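Local coordinates for protein QdtA (Thermoanaerobacterium thermosaccharolyticum, PDB 4ZU5) that is a small WxcM-like protein of the cupin superfamily that holds thymidine in this structure, at residues 61-73 with 81-95. Sequence-based numbering, arbitrary orientation.
Sequences ICLNGSVKIRLKI and ELNDPSVGLYIGPLV. Unlike the reference sequence in segment 81-95: L94 (reference Phe), V95 (reference Leu).
L82 packs its CD1 against I69 CG1 at 3.8 Å, while its CB lies 3.7 Å from C62 CB. L89, in the sheet that also holds C62, faces the sheet of I69 and L82. Its CD2 rests 3.9 Å from I69 CG1, and it meets L71 CD1 end to end. L71 also turns CD2 to I91 CD1, 3.8 Å away, and to V95. The CG of L71 is anti to its carbonyl carbon (chi1 -52°), which sends both methyls toward strand 87-91.

Two backbone bonds pair V67 with L82 in antiparallel fashion; L82 N to V67 O is the shorter, at 2.9 Å. On the solvent side, K68 and E81 form only a long salt bridge, NZ to OE1 3.8 Å. K68 NZ has its main partner in D101, a salt bridge, and N83 ND2 donates to E81 OE2.

A water bridges strand 58-64 and the turn before strand 87-91: it accepts from C62 N and donates to D84 O and V87 O. The bond from S86 N to D84 OD1 makes an Asx turn, which overlaps the type I turn D84-V87. S86 OG adds a second bond from the same face of the carboxylate. P85 O is hydrogen-bonded to Y38 OH of the second subunit.

The two facing antiparallel sheets with an apolar interior are characteristic of the cupin beta-sandwich.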
ATOM      1  N   ILE A  61      -5.385  -4.943  -3.734  1.00 26.82           N
ATOM      2  CA  ILE A  61      -5.713  -5.403  -2.366  1.00 31.44           C
ATOM      3  C   ILE A  61      -6.652  -4.419  -1.698  1.00 32.25           C
ATOM      4  O   ILE A  61      -6.409  -3.208  -1.717  1.00 31.72           O
ATOM      5  CB  ILE A  61      -4.437  -5.503  -1.459  1.00 33.61           C
ATOM      6  CG1 ILE A  61      -3.286  -6.154  -2.215  1.00 34.60           C
ATOM      7  CG2 ILE A  61      -4.716  -6.236  -0.145  1.00 30.52           C
ATOM      8  CD1 ILE A  61      -1.929  -5.627  -1.820  1.00 37.03           C
ATOM      9  N   CYS A  62      -7.712  -4.939  -1.093  1.00 31.66           N
ATOM     10  CA  CYS A  62      -8.685  -4.081  -0.404  1.00 30.03           C
ATOM     11  C   CYS A  62      -8.401  -4.103   1.077  1.00 28.85           C
ATOM     12  O   CYS A  62      -8.451  -5.173   1.700  1.00 27.56           O
ATOM     13  CB  CYS A  62     -10.087  -4.570  -0.699  1.00 31.85           C
ATOM     14  SG  CYS A  62     -11.247  -3.608   0.302  1.00 32.40           S
ATOM     15  N   LEU A  63      -7.879  -2.982   1.602  1.00 29.76           N
ATOM     16  CA  LEU A  63      -7.268  -2.917   2.925  1.00 29.19           C
ATOM     17  C   LEU A  63      -8.332  -2.624   3.993  1.00 33.00           C
ATOM     18  O   LEU A  63      -8.094  -2.821   5.167  1.00 33.15           O
ATOM     19  CB  LEU A  63      -6.170  -1.829   2.979  1.00 31.56           C
ATOM     20  CG  LEU A  63      -5.001  -2.109   2.018  1.00 31.26           C
ATOM     21  CD1 LEU A  63      -3.837  -1.175   2.310  1.00 32.71           C
ATOM     22  CD2 LEU A  63      -4.519  -3.534   2.128  1.00 32.83           C
ATOM     23  N   ASN A  64      -9.502  -2.190   3.544  1.00 33.12           N
ATOM     24  CA  ASN A  64     -10.601  -1.884   4.455  1.00 32.71           C
ATOM     25  C   ASN A  64     -11.886  -1.860   3.623  1.00 34.12           C
ATOM     26  O   ASN A  64     -11.898  -1.435   2.452  1.00 35.43           O
ATOM     27  CB  ASN A  64     -10.435  -0.518   5.093  1.00 35.09           C
ATOM     28  CG  ASN A  64     -11.425  -0.306   6.220  1.00 37.25           C
ATOM     29  OD1 ASN A  64     -11.549  -1.119   7.153  1.00 36.05           O
ATOM     30  ND2 ASN A  64     -12.157   0.776   6.113  1.00 36.57           N
ATOM     31  N   GLY A  65     -12.941  -2.406   4.211  1.00 35.89           N
ATOM     32  CA  GLY A  65     -14.220  -2.507   3.517  1.00 36.68           C
ATOM     33  C   GLY A  65     -14.198  -3.566   2.431  1.00 35.07           C
ATOM     34  O   GLY A  65     -13.572  -4.612   2.587  1.00 34.93           O
ATOM     35  N   SER A  66     -14.928  -3.274   1.363  1.00 39.14           N
ATOM     36  CA  SER A  66     -15.094  -4.177   0.252  1.00 35.23           C
ATOM     37  C   SER A  66     -15.292  -3.423  -1.048  1.00 32.16           C
ATOM     38  O   SER A  66     -15.751  -2.264  -1.065  1.00 36.50           O
ATOM     39  CB  SER A  66     -16.303  -5.078   0.567  1.00 41.32           C
ATOM     40  OG  SER A  66     -17.142  -5.082  -0.564  1.00 47.88           O
ATOM     41  N   VAL A  67     -14.887  -4.060  -2.161  1.00 32.30           N
ATOM     42  CA  VAL A  67     -14.962  -3.514  -3.489  1.00 33.23           C
ATOM     43  C   VAL A  67     -14.999  -4.706  -4.453  1.00 34.25           C
ATOM     44  O   VAL A  67     -14.413  -5.761  -4.192  1.00 35.20           O
ATOM     45  CB  VAL A  67     -13.778  -2.582  -3.859  1.00 36.49           C
ATOM     46  CG1 VAL A  67     -12.442  -3.321  -3.709  1.00 39.20           C
ATOM     47  CG2 VAL A  67     -13.906  -2.019  -5.261  1.00 39.18           C
ATOM     48  N   LYS A  68     -15.700  -4.503  -5.549  1.00 34.20           N
ATOM     49  CA  LYS A  68     -15.882  -5.514  -6.574  1.00 34.29           C
ATOM     50  C   LYS A  68     -15.096  -5.179  -7.819  1.00 32.76           C
ATOM     51  O   LYS A  68     -15.119  -4.048  -8.358  1.00 32.76           O
ATOM     52  CB  LYS A  68     -17.398  -5.656  -6.872  1.00 38.36           C
ATOM     53  CG  LYS A  68     -18.166  -6.436  -5.810  1.00 41.21           C
ATOM     54  CD  LYS A  68     -19.646  -6.516  -6.156  1.00 44.76           C
ATOM     55  CE  LYS A  68     -20.458  -7.000  -4.980  1.00 46.12           C
ATOM     56  NZ  LYS A  68     -20.624  -5.887  -4.021  1.00 46.35           N
ATOM     57  N   ILE A  69     -14.364  -6.187  -8.309  1.00 32.64           N
ATOM     58  CA  ILE A  69     -13.538  -5.998  -9.466  1.00 32.99           C
ATOM     59  C   ILE A  69     -14.142  -6.826 -10.578  1.00 31.82           C
ATOM     60  O   ILE A  69     -14.261  -8.050 -10.446  1.00 33.80           O
ATOM     61  CB  ILE A  69     -12.093  -6.527  -9.300  1.00 31.42           C
ATOM     62  CG1 ILE A  69     -11.463  -6.108  -7.989  1.00 35.59           C
ATOM     63  CG2 ILE A  69     -11.272  -6.124 -10.504  1.00 34.39           C
ATOM     64  CD1 ILE A  69     -11.573  -4.639  -7.676  1.00 34.96           C
ATOM     65  N   ARG A  70     -14.539  -6.149 -11.642  1.00 33.39           N
ATOM     66  CA  ARG A  70     -15.032  -6.839 -12.842  1.00 35.59           C
ATOM     67  C   ARG A  70     -13.848  -7.027 -13.771  1.00 32.36           C
ATOM     68  O   ARG A  70     -13.262  -6.063 -14.233  1.00 35.25           O
ATOM     69  CB  ARG A  70     -16.142  -6.021 -13.521  1.00 37.16           C
ATOM     70  CG  ARG A  70     -16.577  -6.490 -14.908  1.00 42.38           C
ATOM     71  CD  ARG A  70     -17.710  -5.625 -15.522  1.00 43.36           C
ATOM     72  NE  ARG A  70     -18.893  -5.548 -14.666  1.00 44.60           N
ATOM     73  CZ  ARG A  70     -19.278  -4.479 -13.976  1.00 41.45           C
ATOM     74  NH1 ARG A  70     -18.607  -3.341 -14.009  1.00 44.54           N
ATOM     75  NH2 ARG A  70     -20.321  -4.566 -13.189  1.00 44.63           N
ATOM     76  N   LEU A  71     -13.498  -8.286 -14.027  1.00 33.09           N
ATOM     77  CA  LEU A  71     -12.416  -8.653 -14.892  1.00 33.65           C
ATOM     78  C   LEU A  71     -13.004  -9.219 -16.170  1.00 35.33           C
ATOM     79  O   LEU A  71     -13.913 -10.055 -16.137  1.00 37.21           O
ATOM     80  CB  LEU A  71     -11.545  -9.745 -14.263  1.00 36.62           C
ATOM     81  CG  LEU A  71     -11.084  -9.393 -12.850  1.00 39.11           C
ATOM     82  CD1 LEU A  71     -10.658 -10.641 -12.085  1.00 45.10           C
ATOM     83  CD2 LEU A  71      -9.958  -8.410 -12.979  1.00 37.16           C
ATOM     84  N   LYS A  72     -12.427  -8.822 -17.290  1.00 35.60           N
ATOM     85  CA  LYS A  72     -12.850  -9.437 -18.521  1.00 40.73           C
ATOM     86  C   LYS A  72     -11.801  -9.541 -19.600  1.00 36.43           C
ATOM     87  O   LYS A  72     -10.899  -8.720 -19.737  1.00 33.63           O
ATOM     88  CB  LYS A  72     -14.127  -8.743 -18.994  1.00 49.30           C
ATOM     89  CG  LYS A  72     -14.058  -7.932 -20.257  1.00 56.76           C
ATOM     90  CD  LYS A  72     -15.155  -6.884 -20.159  1.00 69.45           C
ATOM     91  CE  LYS A  72     -16.352  -7.221 -21.037  1.00 75.63           C
ATOM     92  NZ  LYS A  72     -17.266  -6.052 -20.921  1.00 85.42           N
ATOM     93  N   ILE A  73     -11.920 -10.619 -20.364  1.00 35.68           N
ATOM     94  CA  ILE A  73     -11.171 -10.809 -21.560  1.00 34.64           C
ATOM     95  C   ILE A  73     -12.248 -11.239 -22.564  1.00 39.31           C
ATOM     96  O   ILE A  73     -13.395 -11.493 -22.186  1.00 36.49           O
ATOM     97  CB  ILE A  73     -10.107 -11.923 -21.386  1.00 32.19           C
ATOM     98  CG1 ILE A  73     -10.727 -13.289 -21.038  1.00 32.08           C
ATOM     99  CG2 ILE A  73      -9.181 -11.557 -20.242  1.00 33.02           C
ATOM    100  CD1 ILE A  73      -9.720 -14.428 -20.896  1.00 33.94           C
ATOM    101  N   GLU A  81     -14.995 -10.140  -5.480  1.00 36.50           N
ATOM    102  CA  GLU A  81     -15.087  -9.226  -4.358  1.00 36.09           C
ATOM    103  C   GLU A  81     -13.883  -9.327  -3.458  1.00 33.08           C
ATOM    104  O   GLU A  81     -13.522 -10.402  -2.977  1.00 33.50           O
ATOM    105  CB  GLU A  81     -16.347  -9.471  -3.534  1.00 39.11           C
ATOM    106  CG  GLU A  81     -16.539  -8.413  -2.480  1.00 42.62           C
ATOM    107  CD  GLU A  81     -17.802  -8.622  -1.684  1.00 45.18           C
ATOM    108  OE1 GLU A  81     -18.855  -8.798  -2.300  1.00 53.51           O
ATOM    109  OE2 GLU A  81     -17.718  -8.597  -0.465  1.00 44.42           O
ATOM    110  N   LEU A  82     -13.245  -8.188  -3.258  1.00 32.39           N
ATOM    111  CA  LEU A  82     -12.103  -8.100  -2.386  1.00 32.35           C
ATOM    112  C   LEU A  82     -12.518  -7.443  -1.093  1.00 30.92           C
ATOM    113  O   LEU A  82     -13.120  -6.363  -1.125  1.00 37.11           O
ATOM    114  CB  LEU A  82     -10.999  -7.249  -3.030  1.00 31.40           C
ATOM    115  CG  LEU A  82     -10.424  -7.776  -4.338  1.00 32.91           C
ATOM    116  CD1 LEU A  82      -9.408  -6.824  -4.920  1.00 35.21           C
ATOM    117  CD2 LEU A  82      -9.757  -9.131  -4.060  1.00 34.81           C
ATOM    118  N   ASN A  83     -12.181  -8.108   0.005  1.00 33.51           N
ATOM    119  CA  ASN A  83     -12.652  -7.726   1.327  1.00 38.34           C
ATOM    120  C   ASN A  83     -11.802  -8.260   2.425  1.00 38.12           C
ATOM    121  O   ASN A  83     -12.193  -8.178   3.582  1.00 36.49           O
ATOM    122  CB  ASN A  83     -14.066  -8.273   1.517  1.00 43.22           C
ATOM    123  CG  ASN A  83     -14.128  -9.773   1.319  1.00 44.97           C
ATOM    124  OD1 ASN A  83     -13.154 -10.505   1.554  1.00 46.44           O
ATOM    125  ND2 ASN A  83     -15.274 -10.241   0.861  1.00 52.81           N
ATOM    126  N   ASP A  84     -10.637  -8.785   2.070  1.00 34.08           N
ATOM    127  CA  ASP A  84      -9.706  -9.298   3.025  1.00 35.79           C
ATOM    128  C   ASP A  84      -8.350  -8.644   2.756  1.00 33.26           C
ATOM    129  O   ASP A  84      -7.758  -8.920   1.757  1.00 33.77           O
ATOM    130  CB  ASP A  84      -9.673 -10.823   2.818  1.00 35.68           C
ATOM    131  CG  ASP A  84      -8.836 -11.554   3.818  1.00 34.13           C
ATOM    132  OD1 ASP A  84      -7.898 -11.003   4.431  1.00 34.38           O
ATOM    133  OD2 ASP A  84      -9.068 -12.765   4.003  1.00 36.72           O
ATOM    134  N   PRO A  85      -7.768  -7.926   3.721  1.00 30.97           N
ATOM    135  CA  PRO A  85      -6.464  -7.349   3.441  1.00 33.21           C
ATOM    136  C   PRO A  85      -5.321  -8.355   3.184  1.00 33.37           C
ATOM    137  O   PRO A  85      -4.268  -7.959   2.680  1.00 35.42           O
ATOM    138  CB  PRO A  85      -6.187  -6.495   4.688  1.00 30.15           C
ATOM    139  CG  PRO A  85      -7.546  -6.176   5.251  1.00 33.80           C
ATOM    140  CD  PRO A  85      -8.390  -7.394   4.944  1.00 31.21           C
ATOM    141  N   SER A  86      -5.480  -9.634   3.540  1.00 32.69           N
ATOM    142  CA  SER A  86      -4.406 -10.612   3.323  1.00 31.07           C
ATOM    143  C   SER A  86      -4.511 -11.350   2.031  1.00 29.79           C
ATOM    144  O   SER A  86      -3.784 -12.347   1.842  1.00 31.94           O
ATOM    145  CB  SER A  86      -4.405 -11.663   4.437  1.00 35.74           C
ATOM    146  OG  SER A  86      -5.599 -12.432   4.410  1.00 36.95           O
ATOM    147  N   VAL A  87      -5.396 -10.904   1.163  1.00 28.85           N
ATOM    148  CA  VAL A  87      -5.589 -11.509  -0.169  1.00 32.55           C
ATOM    149  C   VAL A  87      -5.393 -10.457  -1.260  1.00 32.31           C
ATOM    150  O   VAL A  87      -6.011  -9.389  -1.248  1.00 34.67           O
ATOM    151  CB  VAL A  87      -6.980 -12.134  -0.309  1.00 34.03           C
ATOM    152  CG1 VAL A  87      -7.292 -12.564  -1.731  1.00 37.21           C
ATOM    153  CG2 VAL A  87      -7.095 -13.314   0.649  1.00 37.24           C
ATOM    154  N   GLY A  88      -4.510 -10.750  -2.209  1.00 29.92           N
ATOM    155  CA  GLY A  88      -4.297  -9.866  -3.347  1.00 28.13           C
ATOM    156  C   GLY A  88      -4.822 -10.473  -4.636  1.00 29.47           C
ATOM    157  O   GLY A  88      -4.773 -11.710  -4.815  1.00 31.92           O
ATOM    158  N   LEU A  89      -5.224  -9.598  -5.544  1.00 27.58           N
ATOM    159  CA  LEU A  89      -5.676 -10.006  -6.876  1.00 28.76           C
ATOM    160  C   LEU A  89      -4.594  -9.597  -7.850  1.00 26.43           C
ATOM    161  O   LEU A  89      -4.407  -8.420  -8.168  1.00 24.71           O
ATOM    162  CB  LEU A  89      -7.034  -9.385  -7.217  1.00 30.51           C
ATOM    163  CG  LEU A  89      -7.598  -9.704  -8.606  1.00 30.17           C
ATOM    164  CD1 LEU A  89      -8.008 -11.151  -8.611  1.00 32.28           C
ATOM    165  CD2 LEU A  89      -8.791  -8.805  -8.845  1.00 32.16           C
ATOM    166  N   TYR A  90      -3.906 -10.605  -8.359  1.00 27.41           N
ATOM    167  CA  TYR A  90      -2.918 -10.403  -9.415  1.00 28.79           C
ATOM    168  C   TYR A  90      -3.617 -10.316 -10.731  1.00 28.54           C
ATOM    169  O   TYR A  90      -4.444 -11.171 -11.084  1.00 28.50           O
ATOM    170  CB  TYR A  90      -1.984 -11.605  -9.491  1.00 28.49           C
ATOM    171  CG  TYR A  90      -1.099 -11.646 -10.725  1.00 31.28           C
ATOM    172  CD1 TYR A  90      -0.067 -10.747 -10.910  1.00 31.29           C
ATOM    173  CD2 TYR A  90      -1.362 -12.518 -11.754  1.00 34.10           C
ATOM    174  CE1 TYR A  90       0.650 -10.722 -12.106  1.00 30.66           C
ATOM    175  CE2 TYR A  90      -0.636 -12.514 -12.930  1.00 33.62           C
ATOM    176  CZ  TYR A  90       0.399 -11.631 -13.096  1.00 31.80           C
ATOM    177  OH  TYR A  90       1.110 -11.683 -14.307  1.00 33.14           O
ATOM    178  N   ILE A  91      -3.238  -9.299 -11.483  1.00 28.24           N
ATOM    179  CA  ILE A  91      -3.774  -9.105 -12.817  1.00 29.99           C
ATOM    180  C   ILE A  91      -2.642  -8.857 -13.770  1.00 28.42           C
ATOM    181  O   ILE A  91      -1.988  -7.848 -13.707  1.00 30.98           O
ATOM    182  CB  ILE A  91      -4.752  -7.906 -12.915  1.00 30.50           C
ATOM    183  CG1 ILE A  91      -5.891  -8.075 -11.924  1.00 31.67           C
ATOM    184  CG2 ILE A  91      -5.302  -7.777 -14.336  1.00 33.88           C
ATOM    185  CD1 ILE A  91      -6.769  -6.844 -11.770  1.00 31.81           C
ATOM    186  N   GLY A  92      -2.483  -9.768 -14.711  1.00 30.49           N
ATOM    187  CA  GLY A  92      -1.514  -9.651 -15.753  1.00 32.07           C
ATOM    188  C   GLY A  92      -1.962  -8.900 -16.994  1.00 33.49           C
ATOM    189  O   GLY A  92      -2.935  -8.184 -16.952  1.00 30.66           O
ATOM    190  N   PRO A  93      -1.157  -8.959 -18.056  1.00 38.98           N
ATOM    191  CA  PRO A  93      -1.406  -8.205 -19.281  1.00 38.98           C
ATOM    192  C   PRO A  93      -2.695  -8.626 -19.973  1.00 32.63           C
ATOM    193  O   PRO A  93      -3.112  -9.804 -19.908  1.00 31.47           O
ATOM    194  CB  PRO A  93      -0.210  -8.569 -20.146  1.00 42.03           C
ATOM    195  CG  PRO A  93       0.882  -8.642 -19.135  1.00 42.98           C
ATOM    196  CD  PRO A  93       0.231  -9.459 -18.036  1.00 43.62           C
ATOM    197  N   LEU A  94      -3.343  -7.599 -20.494  1.00 33.30           N
ATOM    198  CA  LEU A  94      -4.459  -7.734 -21.400  1.00 34.07           C
ATOM    199  C   LEU A  94      -5.687  -8.289 -20.754  1.00 35.59           C
ATOM    200  O   LEU A  94      -6.513  -8.959 -21.391  1.00 30.74           O
ATOM    201  CB  LEU A  94      -4.074  -8.609 -22.573  1.00 33.54           C
ATOM    202  CG  LEU A  94      -3.111  -7.893 -23.525  1.00 36.04           C
ATOM    203  CD1 LEU A  94      -2.785  -8.857 -24.638  1.00 39.95           C
ATOM    204  CD2 LEU A  94      -3.594  -6.567 -24.086  1.00 41.45           C
ATOM    205  N   VAL A  95      -5.874  -7.905 -19.507  1.00 32.87           N
ATOM    206  CA  VAL A  95      -7.118  -8.149 -18.853  1.00 31.44           C
ATOM    207  C   VAL A  95      -7.766  -6.788 -18.644  1.00 33.54           C
ATOM    208  O   VAL A  95      -7.114  -5.877 -18.178  1.00 31.50           O
ATOM    209  CB  VAL A  95      -6.872  -8.792 -17.495  1.00 31.01           C
ATOM    210  CG1 VAL A  95      -8.169  -8.895 -16.707  1.00 31.45           C
ATOM    211  CG2 VAL A  95      -6.263 -10.194 -17.665  1.00 31.68           C
TER
HETATM  212  O   HOH W   1      -8.129  -7.864  -0.742  1.00 31.88           O
HETATM  213  O   HOH W   2     -14.169  -6.533   4.467  1.00 46.71           O